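Local coordinates for Alpha/beta hydrolase fold protein (Ochrobactrum, PDB 4G9E) that probably hydrolyses the lactone ring of N-acyl homoserine lactones, as an AHL-lactonase of the alpha/beta hydrolase fold, at residues A207-F221 with N234-H248. Sequence-based numbering, arbitrary orientation.
Sequences AQLPIAVVNGRDEPF and NLWEGKTHVIDNAGH. With C4L (N-butanoyl-L-homoserine), chain C.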
# COMPACT_ATOMS: atom_id res chain seq x y z
N ALA A 207 -17.98 3.70 0.37
CA ALA A 207 -17.62 2.42 0.97
C ALA A 207 -18.11 2.31 2.40
O ALA A 207 -17.95 3.23 3.20
CB ALA A 207 -16.11 2.22 0.90
N GLN A 208 -18.69 1.16 2.73
CA GLN A 208 -19.25 0.94 4.08
C GLN A 208 -18.23 0.36 5.07
O GLN A 208 -18.40 0.47 6.28
CB GLN A 208 -20.45 -0.01 4.00
CG GLN A 208 -21.51 0.48 3.03
CD GLN A 208 -22.04 1.73 3.55
OE1 GLN A 208 -21.62 2.83 3.18
NE2 GLN A 208 -22.89 1.61 4.51
N LEU A 209 -17.21 -0.32 4.56
CA LEU A 209 -16.23 -0.94 5.46
C LEU A 209 -15.41 0.14 6.17
O LEU A 209 -15.30 1.27 5.70
CB LEU A 209 -15.31 -1.92 4.72
CG LEU A 209 -14.01 -1.38 4.11
CD1 LEU A 209 -13.14 -2.51 3.59
CD2 LEU A 209 -14.31 -0.37 3.01
N PRO A 210 -14.85 -0.21 7.34
CA PRO A 210 -14.01 0.77 8.02
C PRO A 210 -12.78 1.10 7.18
O PRO A 210 -12.07 0.20 6.73
CB PRO A 210 -13.59 0.05 9.30
CG PRO A 210 -14.59 -1.04 9.49
CD PRO A 210 -14.97 -1.46 8.10
N ILE A 211 -12.52 2.40 7.01
CA ILE A 211 -11.29 2.85 6.39
C ILE A 211 -10.53 3.70 7.40
O ILE A 211 -11.06 4.68 7.93
CB ILE A 211 -11.54 3.65 5.08
CG1 ILE A 211 -12.19 2.73 4.04
CG2 ILE A 211 -10.21 4.19 4.57
CD1 ILE A 211 -12.58 3.43 2.74
N ALA A 212 -9.29 3.29 7.68
CA ALA A 212 -8.41 4.02 8.58
C ALA A 212 -7.39 4.78 7.76
O ALA A 212 -6.90 4.29 6.74
CB ALA A 212 -7.70 3.05 9.51
N VAL A 213 -7.06 5.98 8.23
CA VAL A 213 -6.12 6.84 7.54
C VAL A 213 -5.06 7.26 8.55
O VAL A 213 -5.37 7.87 9.57
CB VAL A 213 -6.82 8.09 6.97
CG1 VAL A 213 -5.83 9.01 6.28
CG2 VAL A 213 -7.94 7.70 6.01
N VAL A 214 -3.81 6.89 8.28
CA VAL A 214 -2.69 7.16 9.19
C VAL A 214 -1.51 7.66 8.37
O VAL A 214 -1.08 6.99 7.43
CB VAL A 214 -2.27 5.89 9.95
CG1 VAL A 214 -1.07 6.17 10.83
CG2 VAL A 214 -3.43 5.33 10.77
N ASN A 215 -0.99 8.84 8.71
CA ASN A 215 0.12 9.43 7.97
C ASN A 215 1.15 10.04 8.89
O ASN A 215 0.85 10.43 10.02
CB ASN A 215 -0.37 10.53 7.03
CG ASN A 215 -1.01 9.96 5.80
OD1 ASN A 215 -0.32 9.47 4.91
ND2 ASN A 215 -2.33 9.99 5.74
N GLY A 216 2.38 10.15 8.39
CA GLY A 216 3.40 10.93 9.07
C GLY A 216 3.18 12.42 8.88
O GLY A 216 2.84 12.88 7.79
N ARG A 217 3.40 13.19 9.94
CA ARG A 217 3.18 14.64 9.91
C ARG A 217 4.05 15.32 8.85
O ARG A 217 3.65 16.32 8.26
CB ARG A 217 3.46 15.25 11.29
CG ARG A 217 3.33 16.76 11.33
CD ARG A 217 3.25 17.28 12.77
NE ARG A 217 2.01 16.87 13.41
CZ ARG A 217 0.82 17.43 13.17
NH1 ARG A 217 0.72 18.43 12.30
NH2 ARG A 217 -0.26 16.98 13.78
N ASP A 218 5.24 14.78 8.63
CA ASP A 218 6.20 15.39 7.72
C ASP A 218 6.14 14.74 6.34
O ASP A 218 7.11 14.74 5.59
CB ASP A 218 7.60 15.31 8.32
CG ASP A 218 7.67 15.96 9.67
OD1 ASP A 218 7.05 17.03 9.84
OD2 ASP A 218 8.31 15.40 10.58
N GLU A 219 4.97 14.20 6.00
CA GLU A 219 4.71 13.65 4.66
C GLU A 219 5.25 14.57 3.57
O GLU A 219 4.82 15.71 3.46
CB GLU A 219 3.21 13.50 4.47
CG GLU A 219 2.73 12.07 4.37
CD GLU A 219 3.24 11.36 3.13
OE1 GLU A 219 3.10 10.12 3.07
OE2 GLU A 219 3.78 12.02 2.21
N PRO A 220 6.20 14.07 2.75
CA PRO A 220 6.73 14.87 1.65
C PRO A 220 5.93 14.76 0.35
O PRO A 220 6.15 15.56 -0.56
CB PRO A 220 8.12 14.28 1.44
CG PRO A 220 7.97 12.85 1.83
CD PRO A 220 6.97 12.83 2.96
N PHE A 221 5.03 13.78 0.27
CA PHE A 221 4.28 13.52 -0.96
C PHE A 221 2.81 13.87 -0.86
O PHE A 221 2.19 14.28 -1.83
CB PHE A 221 4.39 12.05 -1.37
CG PHE A 221 5.78 11.62 -1.74
CD1 PHE A 221 6.35 12.02 -2.93
CD2 PHE A 221 6.49 10.79 -0.91
CE1 PHE A 221 7.63 11.62 -3.27
CE2 PHE A 221 7.77 10.38 -1.24
CZ PHE A 221 8.34 10.80 -2.42
N ASN A 234 -17.05 5.49 6.19
CA ASN A 234 -16.91 4.95 7.53
C ASN A 234 -15.47 5.12 7.99
O ASN A 234 -14.68 4.18 7.96
CB ASN A 234 -17.31 3.48 7.52
CG ASN A 234 -17.27 2.84 8.88
OD1 ASN A 234 -17.11 3.51 9.90
ND2 ASN A 234 -17.42 1.52 8.91
N LEU A 235 -15.13 6.35 8.38
CA LEU A 235 -13.77 6.69 8.76
C LEU A 235 -13.48 6.19 10.17
O LEU A 235 -14.15 6.58 11.14
CB LEU A 235 -13.57 8.20 8.70
CG LEU A 235 -12.18 8.73 9.03
CD1 LEU A 235 -11.13 8.13 8.11
CD2 LEU A 235 -12.17 10.25 8.95
N TRP A 236 -12.49 5.31 10.29
CA TRP A 236 -12.16 4.69 11.57
C TRP A 236 -11.75 5.73 12.60
O TRP A 236 -10.85 6.54 12.37
CB TRP A 236 -11.05 3.68 11.35
CG TRP A 236 -10.57 2.99 12.59
CD1 TRP A 236 -11.26 2.08 13.35
CD2 TRP A 236 -9.29 3.14 13.20
NE1 TRP A 236 -10.47 1.66 14.40
CE2 TRP A 236 -9.26 2.30 14.33
CE3 TRP A 236 -8.16 3.91 12.90
CZ2 TRP A 236 -8.14 2.19 15.16
CZ3 TRP A 236 -7.05 3.80 13.72
CH2 TRP A 236 -7.05 2.96 14.83
N GLU A 237 -12.45 5.70 13.74
CA GLU A 237 -12.25 6.65 14.84
C GLU A 237 -12.58 8.10 14.47
O GLU A 237 -12.28 9.03 15.22
CB GLU A 237 -10.86 6.50 15.48
CG GLU A 237 -10.70 5.15 16.18
CD GLU A 237 -9.43 5.01 16.99
OE1 GLU A 237 -8.49 5.83 16.81
OE2 GLU A 237 -9.36 4.06 17.80
N GLY A 238 -13.24 8.27 13.33
CA GLY A 238 -13.85 9.54 12.97
C GLY A 238 -12.90 10.64 12.57
O GLY A 238 -13.30 11.80 12.46
N LYS A 239 -11.64 10.32 12.41
CA LYS A 239 -10.66 11.31 11.99
C LYS A 239 -9.50 10.66 11.25
O LYS A 239 -9.32 9.48 11.33
CB LYS A 239 -10.15 12.14 13.17
CG LYS A 239 -9.28 11.32 14.08
CD LYS A 239 -8.85 12.19 15.29
CE LYS A 239 -7.99 13.39 14.82
NZ LYS A 239 -8.26 14.81 15.33
N THR A 240 -8.74 11.48 10.51
CA THR A 240 -7.48 11.04 9.96
C THR A 240 -6.42 11.22 11.05
O THR A 240 -6.48 12.16 11.83
CB THR A 240 -7.13 11.76 8.64
OG1 THR A 240 -6.96 13.16 8.87
CG2 THR A 240 -8.24 11.56 7.62
N HIS A 241 -5.47 10.29 11.10
CA HIS A 241 -4.46 10.24 12.16
C HIS A 241 -3.11 10.69 11.64
O HIS A 241 -2.74 10.39 10.50
CB HIS A 241 -4.33 8.81 12.69
CG HIS A 241 -5.50 8.33 13.48
ND1 HIS A 241 -5.88 8.91 14.67
CD2 HIS A 241 -6.37 7.31 13.27
CE1 HIS A 241 -6.94 8.28 15.15
NE2 HIS A 241 -7.25 7.31 14.32
N VAL A 242 -2.36 11.40 12.48
CA VAL A 242 -1.07 11.94 12.10
C VAL A 242 -0.04 11.61 13.17
O VAL A 242 -0.27 11.84 14.36
CB VAL A 242 -1.17 13.47 11.89
CG1 VAL A 242 0.19 14.07 11.58
CG2 VAL A 242 -2.16 13.79 10.76
N ILE A 243 1.09 11.06 12.73
CA ILE A 243 2.18 10.68 13.61
C ILE A 243 3.34 11.67 13.49
O ILE A 243 3.86 11.89 12.41
CB ILE A 243 2.67 9.26 13.26
CG1 ILE A 243 1.56 8.23 13.50
CG2 ILE A 243 3.94 8.92 14.04
CD1 ILE A 243 1.86 6.85 12.95
N ASP A 244 3.72 12.27 14.61
CA ASP A 244 4.85 13.20 14.61
C ASP A 244 6.15 12.48 14.30
O ASP A 244 6.29 11.29 14.57
CB ASP A 244 4.99 13.88 15.97
CG ASP A 244 3.81 14.78 16.32
OD1 ASP A 244 2.96 15.03 15.45
OD2 ASP A 244 3.76 15.24 17.48
N ASN A 245 7.12 13.20 13.74
CA ASN A 245 8.46 12.66 13.53
C ASN A 245 8.45 11.46 12.61
O ASN A 245 9.19 10.50 12.80
CB ASN A 245 9.11 12.26 14.86
CG ASN A 245 9.08 13.38 15.87
OD1 ASN A 245 8.69 13.18 17.02
ND2 ASN A 245 9.48 14.56 15.44
N ALA A 246 7.59 11.53 11.61
CA ALA A 246 7.55 10.53 10.56
C ALA A 246 7.12 11.19 9.27
O ALA A 246 6.44 12.22 9.30
CB ALA A 246 6.58 9.42 10.92
N GLY A 247 7.52 10.61 8.15
CA GLY A 247 7.14 11.13 6.85
C GLY A 247 6.26 10.15 6.10
O GLY A 247 5.15 9.83 6.52
N HIS A 248 6.77 9.67 4.97
CA HIS A 248 5.98 8.84 4.07
C HIS A 248 5.82 7.39 4.55
O HIS A 248 4.93 6.70 4.06
CB HIS A 248 6.65 8.82 2.69
CG HIS A 248 5.78 8.28 1.59
ND1 HIS A 248 4.50 8.72 1.35
CD2 HIS A 248 6.05 7.38 0.62
CE1 HIS A 248 4.01 8.11 0.29
NE2 HIS A 248 4.94 7.29 -0.18
O1 C4L C . 5.25 5.76 -2.49
C4 C4L C . 4.43 5.62 -3.43
O2 C4L C . 3.84 4.54 -3.67
C3 C4L C . 4.14 6.79 -4.33
C2 C4L C . 4.40 8.13 -3.63
C1 C4L C . 4.59 9.28 -4.61
O3 C4L C . 5.85 9.15 -5.28
N1 C4L C . 2.75 6.80 -4.81
C5 C4L C . 2.41 6.46 -6.05
O4 C4L C . 3.23 6.14 -6.91
C6 C4L C . 0.94 6.52 -6.40
C7 C4L C . 0.76 7.26 -7.72
C8 C4L C . 1.18 8.72 -7.63
O HOH W 1 -15.46 3.87 4.47
O HOH W 2 -8.77 6.85 10.48
O HOH W 3 2.40 8.83 5.78
O HOH W 4 -3.57 11.44 7.94
O HOH W 5 0.02 14.59 15.40
O HOH W 6 6.68 15.92 12.86
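Glu-219 grips the ring of His-248 from its edge. Glu-219 OE1 accepts from His-248 ND1 at 2.6 Å, through the syn lone pair and close to the ring plane. Carboxylate and imidazole planes stand almost perpendicular. The other oxygen, OE2, takes the backbone N of Phe-221 and that of Val-222, which helps fix the rotation of the carboxylate. Phe-221 meets His-248 as a T-shaped pair: its CD2 edge sits over the centre of the imidazole face, with the planes at 63°. One face of the Phe-221 ring lies under O3 of the bound N-butanoyl-L-homoserine. With CG anti to the backbone N (chi1 -166°), the His-248 ring is carried between Glu-219 and the ligand, ND1 toward the carboxylate and His-248 NE2 donating to ligand O1 at 2.8 Å.

These residues follow two neighbouring parallel strands, 211-216 and 241-243, at one end of the central sheet. Val-214 CG1 touches Ile-243 CD1 at 3.7 Å, on the side covered by helix 255-270. On the other side Val-213 lies alongside Thr-240, their methyls packed together. Water 2 joins Val-213 N to the O atoms of Trp-236 and Lys-239, where the direct pairing is interrupted.

Just past the strands, Arg-217 turns its guanidinium edge to Asp-244. Arg-217 NE reaches Asp-244 OD1 at 2.9 Å in a salt bridge, on the syn side but 32° out of the carboxylate plane. Val-242 CG1 covers one guanidinium face. Water 5 bridges NH2 and the same OD1. Asp-218 N also bonds Ala-246 O, tying the two loops together.

Glu-219 and His-248, with Ser-102 on a probable nucleophile elbow, probably form the Ser-His-Glu triad expected of this fold. The carboxylate orients the imidazole, and NE2 donates to a carboxylate oxygen of the ring-opened ligand, as expected if the imidazole acts at the lactone carbonyl.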